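Local coordinates for protein inactive Zymogen C11 Protease (Parabacteroides distasonis, PDB 6MZO) that is probably a clostripain-like cysteine protease of family C11, captured here as an inactive zymogen, at residues I40-L51 against L63-I73. Sequence-based numbering, arbitrary orientation.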
loop_
_atom_site.group_PDB
_atom_site.type_symbol
_atom_site.label_atom_id
_atom_site.label_comp_id
_atom_site.label_asym_id
_atom_site.label_seq_id
_atom_site.Cartn_x
_atom_site.Cartn_y
_atom_site.Cartn_z
ATOM N N ILE A 40 4.619 10.834 -17.878
ATOM C CA ILE A 40 5.417 10.237 -18.968
ATOM C C ILE A 40 5.953 11.282 -19.874
ATOM O O ILE A 40 7.112 11.143 -20.368
ATOM C CB ILE A 40 4.524 9.255 -19.805
ATOM C CG1 ILE A 40 4.018 8.131 -18.875
ATOM C CG2 ILE A 40 5.276 8.751 -21.057
ATOM C CD1 ILE A 40 2.766 7.442 -19.614
ATOM N N GLU A 41 5.151 12.295 -20.222
ATOM C CA GLU A 41 5.653 13.287 -21.157
ATOM C C GLU A 41 6.821 14.096 -20.548
ATOM O O GLU A 41 7.685 14.595 -21.283
ATOM C CB GLU A 41 4.540 14.264 -21.603
ATOM C CG GLU A 41 3.395 13.613 -22.358
ATOM C CD GLU A 41 2.289 14.625 -22.683
ATOM O OE1 GLU A 41 1.133 14.458 -22.194
ATOM O OE2 GLU A 41 2.614 15.598 -23.390
ATOM N N ARG A 42 6.799 14.257 -19.215
ATOM C CA ARG A 42 7.843 15.016 -18.514
ATOM C C ARG A 42 9.119 14.220 -18.388
ATOM O O ARG A 42 10.185 14.808 -18.547
ATOM C CB ARG A 42 7.386 15.395 -17.083
ATOM C CG ARG A 42 8.372 16.363 -16.454
ATOM C CD ARG A 42 8.029 16.499 -14.967
ATOM N NE ARG A 42 8.599 15.360 -14.252
ATOM C CZ ARG A 42 8.905 15.330 -12.947
ATOM N NH1 ARG A 42 8.748 16.435 -12.155
ATOM N NH2 ARG A 42 9.418 14.222 -12.437
ATOM N N ASP A 43 9.031 12.893 -18.240
ATOM C CA ASP A 43 10.234 12.128 -17.822
ATOM C C ASP A 43 10.756 11.158 -18.877
ATOM O O ASP A 43 11.956 10.821 -18.888
ATOM C CB ASP A 43 9.927 11.288 -16.624
ATOM C CG ASP A 43 9.736 12.109 -15.321
ATOM O OD1 ASP A 43 9.995 13.331 -15.337
ATOM O OD2 ASP A 43 9.336 11.462 -14.364
ATOM N N GLY A 44 9.832 10.706 -19.711
ATOM C CA GLY A 44 10.193 9.495 -20.515
ATOM C C GLY A 44 10.270 8.251 -19.670
ATOM O O GLY A 44 10.073 8.282 -18.441
ATOM N N LEU A 45 10.451 7.109 -20.312
ATOM C CA LEU A 45 10.290 5.879 -19.597
ATOM C C LEU A 45 11.513 4.989 -19.589
ATOM O O LEU A 45 11.387 3.809 -19.226
ATOM C CB LEU A 45 9.138 5.053 -20.206
ATOM C CG LEU A 45 7.776 5.758 -20.060
ATOM C CD1 LEU A 45 6.706 4.839 -20.753
ATOM C CD2 LEU A 45 7.496 6.023 -18.587
ATOM N N ASN A 46 12.703 5.520 -19.977
ATOM C CA ASN A 46 13.920 4.750 -19.972
ATOM C C ASN A 46 13.734 3.391 -20.643
ATOM O O ASN A 46 14.191 2.405 -20.127
ATOM C CB ASN A 46 14.349 4.607 -18.484
ATOM C CG ASN A 46 15.775 4.129 -18.341
ATOM O OD1 ASN A 46 16.638 4.473 -19.157
ATOM N ND2 ASN A 46 16.038 3.329 -17.314
ATOM N N ASN A 47 13.078 3.385 -21.809
ATOM C CA ASN A 47 12.888 2.176 -22.607
ATOM C C ASN A 47 12.014 1.124 -21.947
ATOM O O ASN A 47 12.001 -0.037 -22.446
ATOM C CB ASN A 47 14.270 1.552 -23.014
ATOM C CG ASN A 47 15.142 2.555 -23.742
ATOM O OD1 ASN A 47 16.363 2.719 -23.471
ATOM N ND2 ASN A 47 14.527 3.284 -24.656
ATOM N N GLY A 48 11.306 1.498 -20.907
ATOM C CA GLY A 48 10.407 0.553 -20.222
ATOM C C GLY A 48 8.987 0.509 -20.843
ATOM O O GLY A 48 8.670 1.313 -21.746
ATOM N N ASN A 49 8.129 -0.399 -20.338
ATOM C CA ASN A 49 6.742 -0.497 -20.832
ATOM C C ASN A 49 5.776 -0.108 -19.761
ATOM O O ASN A 49 5.935 -0.567 -18.643
ATOM C CB ASN A 49 6.429 -1.924 -21.274
ATOM C CG ASN A 49 7.377 -2.409 -22.313
ATOM O OD1 ASN A 49 7.465 -1.814 -23.406
ATOM N ND2 ASN A 49 8.146 -3.493 -21.980
ATOM N N LEU A 50 4.772 0.717 -20.089
ATOM C CA LEU A 50 3.796 1.139 -19.067
ATOM C C LEU A 50 2.414 0.616 -19.529
ATOM O O LEU A 50 1.937 1.033 -20.591
ATOM C CB LEU A 50 3.747 2.636 -18.940
ATOM C CG LEU A 50 2.752 3.127 -17.852
ATOM C CD1 LEU A 50 3.016 2.632 -16.379
ATOM C CD2 LEU A 50 2.735 4.619 -17.956
ATOM N N LEU A 51 1.788 -0.238 -18.709
ATOM C CA LEU A 51 0.488 -0.808 -18.983
ATOM C C LEU A 51 -0.466 -0.353 -17.885
ATOM O O LEU A 51 -0.079 -0.253 -16.712
ATOM C CB LEU A 51 0.576 -2.323 -18.964
ATOM C CG LEU A 51 1.135 -3.016 -20.240
ATOM C CD1 LEU A 51 0.045 -2.868 -21.319
ATOM C CD2 LEU A 51 2.456 -2.494 -20.722
ATOM N N LEU A 63 -7.384 -3.006 -20.768
ATOM C CA LEU A 63 -5.937 -2.993 -20.571
ATOM C C LEU A 63 -5.343 -2.204 -21.723
ATOM O O LEU A 63 -5.638 -2.515 -22.897
ATOM C CB LEU A 63 -5.409 -4.442 -20.527
ATOM C CG LEU A 63 -3.908 -4.639 -20.425
ATOM C CD1 LEU A 63 -3.423 -4.127 -19.075
ATOM C CD2 LEU A 63 -3.607 -6.135 -20.588
ATOM N N PHE A 64 -4.534 -1.173 -21.427
ATOM C CA PHE A 64 -3.985 -0.378 -22.535
ATOM C C PHE A 64 -2.567 0.031 -22.186
ATOM O O PHE A 64 -2.186 0.124 -21.034
ATOM C CB PHE A 64 -4.840 0.866 -22.860
ATOM C CG PHE A 64 -5.170 1.773 -21.639
ATOM C CD1 PHE A 64 -6.282 1.496 -20.864
ATOM C CD2 PHE A 64 -4.386 2.901 -21.368
ATOM C CE1 PHE A 64 -6.644 2.333 -19.765
ATOM C CE2 PHE A 64 -4.710 3.755 -20.285
ATOM C CZ PHE A 64 -5.851 3.470 -19.496
ATOM N N GLN A 65 -1.792 0.276 -23.213
ATOM C CA GLN A 65 -0.431 0.767 -23.080
ATOM C C GLN A 65 -0.447 2.283 -23.274
ATOM O O GLN A 65 -1.242 2.860 -24.081
ATOM C CB GLN A 65 0.450 0.046 -24.130
ATOM C CG GLN A 65 1.896 0.627 -24.086
ATOM C CD GLN A 65 2.839 -0.094 -25.066
ATOM O OE1 GLN A 65 2.402 -0.729 -26.077
ATOM N NE2 GLN A 65 4.138 0.001 -24.778
ATOM N N LEU A 66 0.427 2.966 -22.540
ATOM C CA LEU A 66 0.659 4.377 -22.802
ATOM C C LEU A 66 2.084 4.474 -23.222
ATOM O O LEU A 66 2.957 3.977 -22.494
ATOM C CB LEU A 66 0.483 5.232 -21.569
ATOM C CG LEU A 66 -0.951 5.328 -21.098
ATOM C CD1 LEU A 66 -1.035 6.167 -19.781
ATOM C CD2 LEU A 66 -1.891 5.952 -22.182
ATOM N N LYS A 67 2.353 5.117 -24.329
ATOM C CA LYS A 67 3.722 5.280 -24.724
ATOM C C LYS A 67 3.966 6.650 -25.324
ATOM O O LYS A 67 3.057 7.337 -25.639
ATOM C CB LYS A 67 4.130 4.187 -25.678
ATOM C CG LYS A 67 3.472 4.323 -27.012
ATOM C CD LYS A 67 3.665 3.093 -27.874
ATOM C CE LYS A 67 5.085 2.618 -27.903
ATOM N NZ LYS A 67 5.253 1.454 -28.800
ATOM N N LEU A 68 5.222 7.035 -25.392
ATOM C CA LEU A 68 5.600 8.279 -25.992
ATOM C C LEU A 68 5.850 8.079 -27.462
ATOM O O LEU A 68 6.490 7.188 -27.843
ATOM C CB LEU A 68 6.872 8.812 -25.372
ATOM C CG LEU A 68 6.733 9.870 -24.310
ATOM C CD1 LEU A 68 8.074 10.420 -23.896
ATOM C CD2 LEU A 68 5.796 10.984 -24.707
ATOM N N GLU A 69 5.330 8.963 -28.263
ATOM C CA GLU A 69 5.531 8.894 -29.666
ATOM C C GLU A 69 5.775 10.322 -30.074
ATOM O O GLU A 69 4.953 11.152 -29.881
ATOM C CB GLU A 69 4.296 8.296 -30.298
ATOM C CG GLU A 69 4.066 8.585 -31.730
ATOM C CD GLU A 69 2.717 8.081 -32.186
ATOM O OE1 GLU A 69 1.933 8.942 -32.605
ATOM O OE2 GLU A 69 2.489 6.862 -32.115
ATOM N N ALA A 70 6.949 10.568 -30.604
ATOM C CA ALA A 70 7.391 11.881 -31.008
ATOM C C ALA A 70 7.242 12.820 -29.809
ATOM O O ALA A 70 7.831 12.556 -28.777
ATOM C CB ALA A 70 6.695 12.363 -32.263
ATOM N N ASP A 71 6.458 13.881 -29.892
ATOM C CA ASP A 71 6.352 14.715 -28.691
ATOM C C ASP A 71 5.098 14.435 -27.893
ATOM O O ASP A 71 4.748 15.219 -27.031
ATOM C CB ASP A 71 6.408 16.226 -29.008
ATOM C CG ASP A 71 7.612 16.634 -29.861
ATOM O OD1 ASP A 71 8.740 16.223 -29.583
ATOM O OD2 ASP A 71 7.440 17.429 -30.802
ATOM N N THR A 72 4.442 13.308 -28.106
ATOM C CA THR A 72 3.175 13.140 -27.453
ATOM C C THR A 72 2.858 11.747 -26.964
ATOM O O THR A 72 3.560 10.845 -27.210
ATOM C CB THR A 72 2.087 13.623 -28.444
ATOM O OG1 THR A 72 0.839 13.734 -27.792
ATOM C CG2 THR A 72 1.957 12.665 -29.594
ATOM N N ILE A 73 1.785 11.609 -26.242
ATOM C CA ILE A 73 1.355 10.325 -25.684
ATOM C C ILE A 73 0.531 9.610 -26.749
ATOM O O ILE A 73 -0.316 10.242 -27.374
ATOM C CB ILE A 73 0.450 10.493 -24.442
ATOM C CG1 ILE A 73 1.198 11.132 -23.289
ATOM C CG2 ILE A 73 -0.088 9.126 -23.952
ATOM C CD1 ILE A 73 2.160 10.169 -22.588
HETATM O O HOH W 1 4.788 1.944 -22.688
#
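I40, in the last turn of helix 26-43, meets three side chains of the 63-73 segment through two branches. Its CD1 lies 3.7 Å from CB of L66, the two side chains crossing at about a right angle. CG2, anti to the backbone N because CG1 sits at chi1 -61°, reaches CG of L68 at 3.7 Å and CD1 of I73 at 3.8 Å. Cutting I40 back to an alanine would probably open a gap beside L66 CB and L68 CG, while CB keeps part of the contact with I73. Next along the helix, the extended chain of E41 crosses I73 at about a right angle, CG of E41 3.4 Å from CG1 of I73. L68 CD1 also approaches CA of G44, which leaves the helical conformation with positive phi.

Helix 26-43 is the connection of a beta-alpha-beta crossover between parallel neighbours 14-19 and 49-54; after a type I' turn at L45-G48, strand 49-54 forms a beta hairpin with 62-69. There L66 N donates to L50 O at 3.1 Å and 164°, and the short axes of 49-51 and 63-69 run antiparallel at 141°. L50 N and L66 O stand 4.4 Å apart, and a water fills the place of the missing bond: it accepts from L50 N and Q65 NE2, both at 2.9 Å, and donates to L66 O. Q65 reaches it with an extended chain, its OE1 hydrogen-bonded to Y104; on the opposite sheet face, L50 packs against M199 and F203 of helix 195-203.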